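Local coordinates for protein putative dihydrodipicolinate synthase (Thermus thermophilus, PDB 2PCQ) that is of unknown function but belongs to the dihydrodipicolinate synthase family and folds as a TIM barrel, at residues A203-A206 with L207-F211; L158-I161 with A162-A166; I193-A196 with A197-A200; P9-R12 with E13-D17. One frame throughout, in Å; residues are numbered along the deposited sequence.

Interaction 1. Residues A203-A206 with L207-F211; sequences AYRA and LLDHF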
loop_
_atom_site.group_PDB
_atom_site.type_symbol
_atom_site.label_atom_id
_atom_site.label_comp_id
_atom_site.label_asym_id
_atom_site.label_seq_id
_atom_site.Cartn_x
_atom_site.Cartn_y
_atom_site.Cartn_z
ATOM N N ALA A 203 35.102 4.962 -1.579
ATOM C CA ALA A 203 34.514 5.302 -0.287
ATOM C C ALA A 203 33.739 4.129 0.307
ATOM O O ALA A 203 33.894 3.803 1.484
ATOM C CB ALA A 203 33.607 6.514 -0.425
ATOM N N TYR A 204 32.901 3.492 -0.506
ATOM C CA TYR A 204 32.125 2.357 -0.022
ATOM C C TYR A 204 33.043 1.189 0.318
ATOM O O TYR A 204 32.759 0.412 1.225
ATOM C CB TYR A 204 31.064 1.972 -1.057
ATOM C CG TYR A 204 29.917 2.962 -1.064
ATOM C CD1 TYR A 204 28.959 2.952 -0.046
ATOM C CD2 TYR A 204 29.841 3.970 -2.027
ATOM C CE1 TYR A 204 27.959 3.923 0.016
ATOM C CE2 TYR A 204 28.847 4.948 -1.971
ATOM C CZ TYR A 204 27.912 4.918 -0.946
ATOM O OH TYR A 204 26.940 5.885 -0.878
ATOM N N ARG A 205 34.156 1.081 -0.400
ATOM C CA ARG A 205 35.136 0.027 -0.143
ATOM C C ARG A 205 35.765 0.281 1.234
ATOM O O ARG A 205 35.950 -0.639 2.035
ATOM C CB ARG A 205 36.232 0.061 -1.213
ATOM C CG ARG A 205 37.408 -0.864 -0.938
ATOM C CD ARG A 205 37.049 -2.296 -1.289
ATOM N NE ARG A 205 37.054 -3.180 -0.136
ATOM C CZ ARG A 205 36.744 -4.471 -0.187
ATOM N NH1 ARG A 205 36.399 -5.029 -1.342
ATOM N NH2 ARG A 205 36.787 -5.205 0.916
ATOM N N ALA A 206 36.086 1.544 1.496
ATOM C CA ALA A 206 36.690 1.939 2.763
ATOM C C ALA A 206 35.737 1.668 3.926
ATOM O O ALA A 206 36.157 1.231 4.999
ATOM C CB ALA A 206 37.062 3.421 2.720
ATOM N N LEU A 207 34.453 1.930 3.708
ATOM C CA LEU A 207 33.446 1.713 4.740
ATOM C C LEU A 207 33.377 0.224 5.055
ATOM O O LEU A 207 33.344 -0.178 6.219
ATOM C CB LEU A 207 32.082 2.236 4.267
ATOM C CG LEU A 207 30.852 2.048 5.162
ATOM C CD1 LEU A 207 31.189 2.348 6.612
ATOM C CD2 LEU A 207 29.743 2.979 4.670
ATOM N N LEU A 208 33.358 -0.590 4.006
ATOM C CA LEU A 208 33.325 -2.035 4.153
ATOM C C LEU A 208 34.573 -2.496 4.918
ATOM O O LEU A 208 34.484 -3.327 5.826
ATOM C CB LEU A 208 33.280 -2.699 2.770
ATOM C CG LEU A 208 33.424 -4.224 2.707
ATOM C CD1 LEU A 208 32.347 -4.882 3.555
ATOM C CD2 LEU A 208 33.325 -4.690 1.259
ATOM N N ASP A 209 35.733 -1.952 4.553
ATOM C CA ASP A 209 36.983 -2.317 5.218
ATOM C C ASP A 209 36.968 -1.949 6.700
ATOM O O ASP A 209 37.362 -2.756 7.545
ATOM C CB ASP A 209 38.185 -1.649 4.540
ATOM C CG ASP A 209 38.509 -2.257 3.186
ATOM O OD1 ASP A 209 38.231 -3.460 2.985
ATOM O OD2 ASP A 209 39.057 -1.539 2.326
ATOM N N HIS A 210 36.527 -0.733 7.015
ATOM C CA HIS A 210 36.454 -0.298 8.407
ATOM C C HIS A 210 35.633 -1.295 9.220
ATOM O O HIS A 210 36.029 -1.694 10.313
ATOM C CB HIS A 210 35.792 1.079 8.528
ATOM C CG HIS A 210 36.687 2.225 8.170
ATOM N ND1 HIS A 210 37.962 2.363 8.676
ATOM C CD2 HIS A 210 36.465 3.322 7.408
ATOM C CE1 HIS A 210 38.485 3.495 8.242
ATOM N NE2 HIS A 210 37.596 4.097 7.470
ATOM N N PHE A 211 34.481 -1.690 8.688
ATOM C CA PHE A 211 33.623 -2.628 9.398
ATOM C C PHE A 211 34.318 -3.968 9.584
ATOM O O PHE A 211 34.380 -4.488 10.695
ATOM C CB PHE A 211 32.304 -2.847 8.651
ATOM C CG PHE A 211 31.393 -3.826 9.332
ATOM C CD1 PHE A 211 30.680 -3.459 10.470
ATOM C CD2 PHE A 211 31.284 -5.133 8.864
ATOM C CE1 PHE A 211 29.874 -4.383 11.136
ATOM C CE2 PHE A 211 30.483 -6.064 9.521
ATOM C CZ PHE A 211 29.776 -5.688 10.657
#

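Interaction 2. Residues L158-I161 with A162-A166; sequences LSRI and AFYQA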
loop_
_atom_site.group_PDB
_atom_site.type_symbol
_atom_site.label_atom_id
_atom_site.label_comp_id
_atom_site.label_asym_id
_atom_site.label_seq_id
_atom_site.Cartn_x
_atom_site.Cartn_y
_atom_site.Cartn_z
ATOM N N LEU A 158 15.847 -4.108 6.205
ATOM C CA LEU A 158 16.858 -4.901 6.887
ATOM C C LEU A 158 16.337 -6.073 7.706
ATOM O O LEU A 158 17.128 -6.856 8.231
ATOM C CB LEU A 158 17.765 -3.999 7.738
ATOM C CG LEU A 158 18.527 -2.907 6.962
ATOM C CD1 LEU A 158 19.853 -2.620 7.644
ATOM C CD2 LEU A 158 18.792 -3.339 5.538
ATOM N N SER A 159 15.015 -6.199 7.821
ATOM C CA SER A 159 14.437 -7.338 8.527
ATOM C C SER A 159 14.754 -8.554 7.661
ATOM O O SER A 159 15.005 -9.650 8.167
ATOM C CB SER A 159 12.916 -7.193 8.663
ATOM O OG SER A 159 12.589 -6.289 9.700
ATOM N N ARG A 160 14.745 -8.350 6.346
ATOM C CA ARG A 160 15.040 -9.431 5.409
ATOM C C ARG A 160 16.510 -9.823 5.526
ATOM O O ARG A 160 16.843 -11.007 5.555
ATOM C CB ARG A 160 14.717 -9.001 3.973
ATOM C CG ARG A 160 13.221 -8.797 3.704
ATOM C CD ARG A 160 12.970 -8.266 2.291
ATOM N NE ARG A 160 13.467 -9.176 1.258
ATOM C CZ ARG A 160 12.742 -10.127 0.674
ATOM N NH1 ARG A 160 11.471 -10.304 1.007
ATOM N NH2 ARG A 160 13.293 -10.914 -0.242
ATOM N N ILE A 161 17.386 -8.826 5.606
ATOM C CA ILE A 161 18.822 -9.078 5.731
ATOM C C ILE A 161 19.091 -9.858 7.018
ATOM O O ILE A 161 19.870 -10.815 7.025
ATOM C CB ILE A 161 19.628 -7.754 5.780
ATOM C CG1 ILE A 161 19.333 -6.903 4.536
ATOM C CG2 ILE A 161 21.116 -8.056 5.894
ATOM C CD1 ILE A 161 19.819 -7.489 3.238
ATOM N N ALA A 162 18.441 -9.442 8.104
ATOM C CA ALA A 162 18.604 -10.102 9.398
ATOM C C ALA A 162 18.146 -11.554 9.306
ATOM O O ALA A 162 18.738 -12.445 9.923
ATOM C CB ALA A 162 17.804 -9.360 10.473
ATOM N N PHE A 163 17.087 -11.783 8.535
ATOM C CA PHE A 163 16.551 -13.125 8.339
ATOM C C PHE A 163 17.593 -14.013 7.654
ATOM O O PHE A 163 17.878 -15.111 8.120
ATOM C CB PHE A 163 15.283 -13.076 7.479
ATOM C CG PHE A 163 14.755 -14.432 7.100
ATOM C CD1 PHE A 163 13.853 -15.100 7.922
ATOM C CD2 PHE A 163 15.172 -15.048 5.926
ATOM C CE1 PHE A 163 13.371 -16.367 7.576
ATOM C CE2 PHE A 163 14.700 -16.312 5.572
ATOM C CZ PHE A 163 13.798 -16.974 6.397
ATOM N N TYR A 164 18.159 -13.540 6.549
ATOM C CA TYR A 164 19.159 -14.330 5.833
ATOM C C TYR A 164 20.300 -14.693 6.777
ATOM O O TYR A 164 20.780 -15.829 6.786
ATOM C CB TYR A 164 19.752 -13.553 4.651
ATOM C CG TYR A 164 18.759 -12.901 3.712
ATOM C CD1 TYR A 164 17.586 -13.552 3.326
ATOM C CD2 TYR A 164 19.013 -11.637 3.185
ATOM C CE1 TYR A 164 16.689 -12.954 2.439
ATOM C CE2 TYR A 164 18.127 -11.034 2.297
ATOM C CZ TYR A 164 16.969 -11.694 1.931
ATOM O OH TYR A 164 16.093 -11.080 1.062
ATOM N N GLN A 165 20.722 -13.712 7.572
ATOM C CA GLN A 165 21.819 -13.880 8.514
ATOM C C GLN A 165 21.557 -14.941 9.578
ATOM O O GLN A 165 22.424 -15.758 9.881
ATOM C CB GLN A 165 22.125 -12.544 9.202
ATOM C CG GLN A 165 23.233 -12.625 10.251
ATOM C CD GLN A 165 23.455 -11.308 10.961
ATOM O OE1 GLN A 165 22.515 -10.712 11.487
ATOM N NE2 GLN A 165 24.702 -10.850 10.992
ATOM N N ALA A 166 20.357 -14.926 10.144
ATOM C CA ALA A 166 20.009 -15.870 11.195
ATOM C C ALA A 166 19.593 -17.259 10.712
ATOM O O ALA A 166 19.826 -18.251 11.404
ATOM C CB ALA A 166 18.906 -15.276 12.075
#

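Interaction 3. Residues I193-A196 with A197-A200; sequences ILAA and ANLA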
loop_
_atom_site.group_PDB
_atom_site.type_symbol
_atom_site.label_atom_id
_atom_site.label_comp_id
_atom_site.label_asym_id
_atom_site.label_seq_id
_atom_site.Cartn_x
_atom_site.Cartn_y
_atom_site.Cartn_z
ATOM N N ILE A 193 26.182 -3.882 -3.849
ATOM C CA ILE A 193 26.153 -3.655 -5.288
ATOM C C ILE A 193 25.326 -2.378 -5.304
ATOM O O ILE A 193 24.095 -2.407 -5.305
ATOM C CB ILE A 193 25.454 -4.813 -6.023
ATOM C CG1 ILE A 193 26.258 -6.101 -5.805
ATOM C CG2 ILE A 193 25.338 -4.497 -7.513
ATOM C CD1 ILE A 193 25.693 -7.332 -6.498
ATOM N N LEU A 194 26.035 -1.254 -5.283
ATOM C CA LEU A 194 25.415 0.056 -5.173
ATOM C C LEU A 194 25.616 1.016 -6.328
ATOM O O LEU A 194 26.730 1.192 -6.815
ATOM C CB LEU A 194 25.941 0.720 -3.901
ATOM C CG LEU A 194 26.000 -0.160 -2.651
ATOM C CD1 LEU A 194 26.883 0.486 -1.586
ATOM C CD2 LEU A 194 24.590 -0.366 -2.121
ATOM N N ALA A 195 24.529 1.662 -6.735
ATOM C CA ALA A 195 24.577 2.646 -7.805
ATOM C C ALA A 195 25.554 3.750 -7.401
ATOM O O ALA A 195 26.252 4.309 -8.241
ATOM C CB ALA A 195 23.184 3.236 -8.037
ATOM N N ALA A 196 25.601 4.053 -6.107
ATOM C CA ALA A 196 26.487 5.093 -5.597
ATOM C C ALA A 196 27.957 4.715 -5.764
ATOM O O ALA A 196 28.832 5.579 -5.722
ATOM C CB ALA A 196 26.179 5.373 -4.128
ATOM N N ALA A 197 28.225 3.425 -5.957
ATOM C CA ALA A 197 29.593 2.957 -6.146
ATOM C C ALA A 197 30.098 3.330 -7.539
ATOM O O ALA A 197 31.275 3.143 -7.848
ATOM C CB ALA A 197 29.681 1.450 -5.937
ATOM N N ASN A 198 29.203 3.839 -8.385
ATOM C CA ASN A 198 29.592 4.285 -9.723
ATOM C C ASN A 198 30.299 5.632 -9.550
ATOM O O ASN A 198 31.092 6.046 -10.396
ATOM C CB ASN A 198 28.373 4.541 -10.620
ATOM C CG ASN A 198 27.736 3.271 -11.147
ATOM O OD1 ASN A 198 26.667 2.864 -10.692
ATOM N ND2 ASN A 198 28.384 2.646 -12.117
ATOM N N LEU A 199 29.991 6.315 -8.451
ATOM C CA LEU A 199 30.548 7.638 -8.183
ATOM C C LEU A 199 31.667 7.672 -7.150
ATOM O O LEU A 199 32.675 8.353 -7.349
ATOM C CB LEU A 199 29.424 8.583 -7.748
ATOM C CG LEU A 199 28.194 8.651 -8.666
ATOM C CD1 LEU A 199 27.142 9.559 -8.046
ATOM C CD2 LEU A 199 28.593 9.157 -10.042
ATOM N N ALA A 200 31.488 6.958 -6.044
ATOM C CA ALA A 200 32.501 6.930 -4.992
ATOM C C ALA A 200 32.838 5.494 -4.601
ATOM O O ALA A 200 32.712 5.113 -3.438
ATOM C CB ALA A 200 32.003 7.704 -3.772
#

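Interaction 4. Residues P9-R12 with E13-D17; sequences PFDR and EGRLD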
loop_
_atom_site.group_PDB
_atom_site.type_symbol
_atom_site.label_atom_id
_atom_site.label_comp_id
_atom_site.label_asym_id
_atom_site.label_seq_id
_atom_site.Cartn_x
_atom_site.Cartn_y
_atom_site.Cartn_z
ATOM N N PRO A 9 24.553 3.318 -21.621
ATOM C CA PRO A 9 24.490 4.562 -22.394
ATOM C C PRO A 9 23.632 4.561 -23.652
ATOM O O PRO A 9 23.666 3.621 -24.438
ATOM C CB PRO A 9 25.959 4.839 -22.734
ATOM C CG PRO A 9 26.722 4.097 -21.673
ATOM C CD PRO A 9 25.937 2.821 -21.555
ATOM N N PHE A 10 22.867 5.638 -23.816
ATOM C CA PHE A 10 22.025 5.874 -24.988
ATOM C C PHE A 10 22.358 7.325 -25.342
ATOM O O PHE A 10 22.691 8.105 -24.450
ATOM C CB PHE A 10 20.527 5.817 -24.645
ATOM C CG PHE A 10 20.033 4.459 -24.232
ATOM C CD1 PHE A 10 19.855 3.449 -25.172
ATOM C CD2 PHE A 10 19.740 4.191 -22.893
ATOM C CE1 PHE A 10 19.392 2.188 -24.789
ATOM C CE2 PHE A 10 19.279 2.940 -22.498
ATOM C CZ PHE A 10 19.104 1.932 -23.448
ATOM N N ASP A 11 22.298 7.695 -26.619
ATOM C CA ASP A 11 22.539 9.093 -26.958
ATOM C C ASP A 11 21.218 9.789 -26.647
ATOM O O ASP A 11 20.283 9.142 -26.177
ATOM C CB ASP A 11 22.915 9.278 -28.437
ATOM C CG ASP A 11 21.899 8.675 -29.391
ATOM O OD1 ASP A 11 20.684 8.719 -29.101
ATOM O OD2 ASP A 11 22.327 8.171 -30.450
ATOM N N ARG A 12 21.131 11.092 -26.901
ATOM C CA ARG A 12 19.905 11.836 -26.620
ATOM C C ARG A 12 18.671 11.325 -27.363
ATOM O O ARG A 12 17.546 11.493 -26.887
ATOM C CB ARG A 12 20.104 13.323 -26.926
ATOM C CG ARG A 12 20.861 14.083 -25.845
ATOM C CD ARG A 12 21.109 15.526 -26.258
ATOM N NE ARG A 12 21.805 16.287 -25.226
ATOM C CZ ARG A 12 21.257 16.665 -24.076
ATOM N NH1 ARG A 12 19.998 16.357 -23.799
ATOM N NH2 ARG A 12 21.971 17.354 -23.201
ATOM N N GLU A 13 18.877 10.703 -28.521
ATOM C CA GLU A 13 17.758 10.179 -29.302
ATOM C C GLU A 13 17.323 8.784 -28.850
ATOM O O GLU A 13 16.328 8.247 -29.338
ATOM C CB GLU A 13 18.113 10.148 -30.792
ATOM C CG GLU A 13 18.204 11.519 -31.450
ATOM C CD GLU A 13 19.321 12.376 -30.882
ATOM O OE1 GLU A 13 20.486 11.923 -30.892
ATOM O OE2 GLU A 13 19.033 13.507 -30.433
ATOM N N GLY A 14 18.073 8.194 -27.925
ATOM C CA GLY A 14 17.713 6.879 -27.426
ATOM C C GLY A 14 18.415 5.717 -28.095
ATOM O O GLY A 14 18.041 4.566 -27.888
ATOM N N ARG A 15 19.430 6.007 -28.901
ATOM C CA ARG A 15 20.174 4.950 -29.578
ATOM C C ARG A 15 21.227 4.358 -28.644
ATOM O O ARG A 15 21.959 5.089 -27.979
ATOM C CB ARG A 15 20.860 5.499 -30.836
ATOM C CG ARG A 15 19.910 5.853 -31.978
ATOM C CD ARG A 15 20.678 6.345 -33.203
ATOM N NE ARG A 15 21.217 7.689 -33.012
ATOM C CZ ARG A 15 20.593 8.806 -33.376
ATOM N NH1 ARG A 15 19.403 8.745 -33.961
ATOM N NH2 ARG A 15 21.151 9.987 -33.145
ATOM N N LEU A 16 21.292 3.031 -28.585
ATOM C CA LEU A 16 22.278 2.365 -27.746
ATOM C C LEU A 16 23.663 2.793 -28.223
ATOM O O LEU A 16 23.940 2.788 -29.423
ATOM C CB LEU A 16 22.142 0.844 -27.867
ATOM C CG LEU A 16 23.214 0.020 -27.145
ATOM C CD1 LEU A 16 23.127 0.267 -25.644
ATOM C CD2 LEU A 16 23.031 -1.458 -27.458
ATOM N N ASP A 17 24.530 3.171 -27.288
ATOM C CA ASP A 17 25.883 3.593 -27.643
ATOM C C ASP A 17 26.873 2.551 -27.137
ATOM O O ASP A 17 27.343 2.633 -26.003
ATOM C CB ASP A 17 26.203 4.950 -27.015
ATOM C CG ASP A 17 27.487 5.558 -27.560
ATOM O OD1 ASP A 17 28.408 4.796 -27.927
ATOM O OD2 ASP A 17 27.581 6.800 -27.610
#

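Interaction 1. Residues A203-A206 with L207-F211
A203 opens the contact through its backbone: its carbonyl O accepts the N-H of L207, one turn further along the same helix. Y204 does likewise for L208, with Y204 O 3.0 Å from L208 N. Its ring packs on L194 and A196, in the loop before the helix.

R205 carries the side-chain part of the contact. Its backbone O takes the N-H of D209. Its side chain leaves with CG anti to the backbone N (chi1 172°), then bends at chi2 and chi3, which brings the guanidinium over the following turn. There R205 NH2 forms a salt bridge with D209 OD1 at 3.1 Å. The carboxylate lies at the edge of the guanidinium. The two planes are 31° apart. A weak bond from R205 NE reaches D209 OD1 at 3.3 Å. L208 CD2 sits over one face of the guanidinium, toward its rim, 3.5 Å from R205 NH2. R205 NH1 has its own salt bridge, with D33, so two acidic groups share the charge.

A206 closes the series, its O accepting H210 N at 2.8 Å. H210 CD2 lies 3.2 Å from A206 O, and H210 ND1 is hydrogen-bonded to R215.

Helix 201-212 packs L207, L208 and F211 against helix 181-186. A203, Y204 and A206 face helix 216-247, and Y204 and L208 also touch I2 of strand 2-6.

Interaction 2. Residues L158-I161 with A162-A166
R160 and Y164 make the main side-chain contact, one turn apart on helix 158-167. The polar link is a weak hydrogen bond from R160 NH2 to Y164 OH at 3.1 Å, with a bent N-H...O angle of 123°. Guanidinium and ring planes stand 82° apart, almost perpendicular. R160 is straight as far as CD and turns at chi3 (60°), which carries the guanidinium to the phenol oxygen. D153 is the stronger partner of both groups: it forms a salt bridge with R160 NE and a hydrogen bond with Y164 OH. R160 NH2 also bonds to L134 O.

The Y164 ring lies over the backbone of the preceding turn. R160 O sits 3.1 Å above the Y164 ring plane, over its centre. R160 O also accepts Y164 N at 3.0 Å.

Apolar packing is slight within the turn. I161 CD1 approaches Y164 CE2 at 4.0 Å, and both side chains touch V173 of strand 172-175.

The backbone bonds are those of a regular alpha-helix. L158 O holds A162 N, S159 O holds F163 N, and I161 O holds Q165 N. The side chain of S159 instead bonds to H177 of the second subunit, where L158 also packs on its counterpart.

The arginine, the phenol and D153 thus form one buried polar cluster inside the beta-alpha-beta unit. The carboxylate of D153 probably offsets the arginine charge and holds the tyrosine ring against its helix.

Interaction 3. Residues I193-A196 with A197-A200
L194 and A197 meet by both backbone and side chain, where the chain leaves the last strand of the barrel. The backbone bonds form a run of three-residue steps. A197 N donates to L194 O at 2.8 Å, N198 N to A195 O at 3.0 Å, and L199 N to A196 O at 3.1 Å. In all three the donor stands well above the carbonyl plane. The C=O...N angle for the first is only 118°. This is the tight winding of successive i to i+3 turns.

A196 O takes a second bond. A200 N approaches A196 O at 3.0 Å, almost in line with the carbonyl bond, with an N-H...O angle of 173°. Two amides thus hold one carbonyl. A200 is the N-cap residue of helix 201-212.

Apolar contact within the loop is small. L194 CB and A197 CB lie 4.3 Å apart. Separately, A197 CB comes close to the carbonyl O of L194.

The loop lies between strand 2-6 and helix 216-247. I193 still pairs by its backbone with T175 of the adjacent strand 172-175. A197 packs on I2, and N198 on P4, P5 and I6, all of strand 2-6. A196, N198 and L199 rest against helix 216-247, through L233, L241, A244 and L245. L194 and A196 lean on Y204 of helix 201-212.

Interaction 4. Residues P9-R12 with E13-D17
D11 binds both E13 and R15, and has the most surface buried in this tight reversal of the chain. Its chi1 of 54° leaves CG flanked by both backbone branches and turns the carboxylate back over the turn. D11 OD1 accepts R15 N at 3.0 Å, from above the carboxylate plane. A weak bond from E13 N reaches D11 OD1 at 2.7 Å. D11 OD2 meets R15 NE at 2.8 Å in a salt bridge whose hydrogen bond is weak, bent to 122°. Carboxylate and guanidinium planes are 70° apart.

E13 CB lies over one face of the guanidinium, toward its rim, and E13 OE1 forms a salt bridge with R15 NH2 at 3.0 Å. R15 thus joins two carboxylates, which probably eases the closeness of D11 OD1 and E13 OE1.

D11 and E13 belong to a type I beta turn from D11 to G14, in the loop linking strand 2-6 of the TIM barrel to helix 18-28; R15 follows it. G14 N closes the turn on D11 O. The backbone angles of G14 favour glycine. D11 N bonds to R15 O, and D17 N to P9 O, on either side of a single antiparallel bridge of F10 with L16.

F10 CD1 lies 3.5 Å from G14 O, and R15 C is at the ring edge. F10 CE1 is 4.3 Å from L16 CD1. D17 N-caps helix 18-28, its OD1 bonded to A20 N.

How the interactions relate
Along the chain the order is interaction 4, 2, 3, 1, all within one TIM barrel. Interaction 4 follows the first strand. Interaction 2 is on the helix between strands 148-153 and 172-175. Interaction 3 starts at the end of the last strand, 191-193, and runs through the loop; interaction 1 is on the helix after it. These two touch: Y204 OH lies 3.4 Å from A196 CB, and their centres are 13 Å apart. Interactions 1 and 2 have centres 21 Å apart and do not touch. Interactions 2 and 4 lie on opposite sides of the chain's centre, about 39 Å apart between centres. Strand 2-6 meets interactions 1 and 3, consistent with closure of the barrel between its first and last strands.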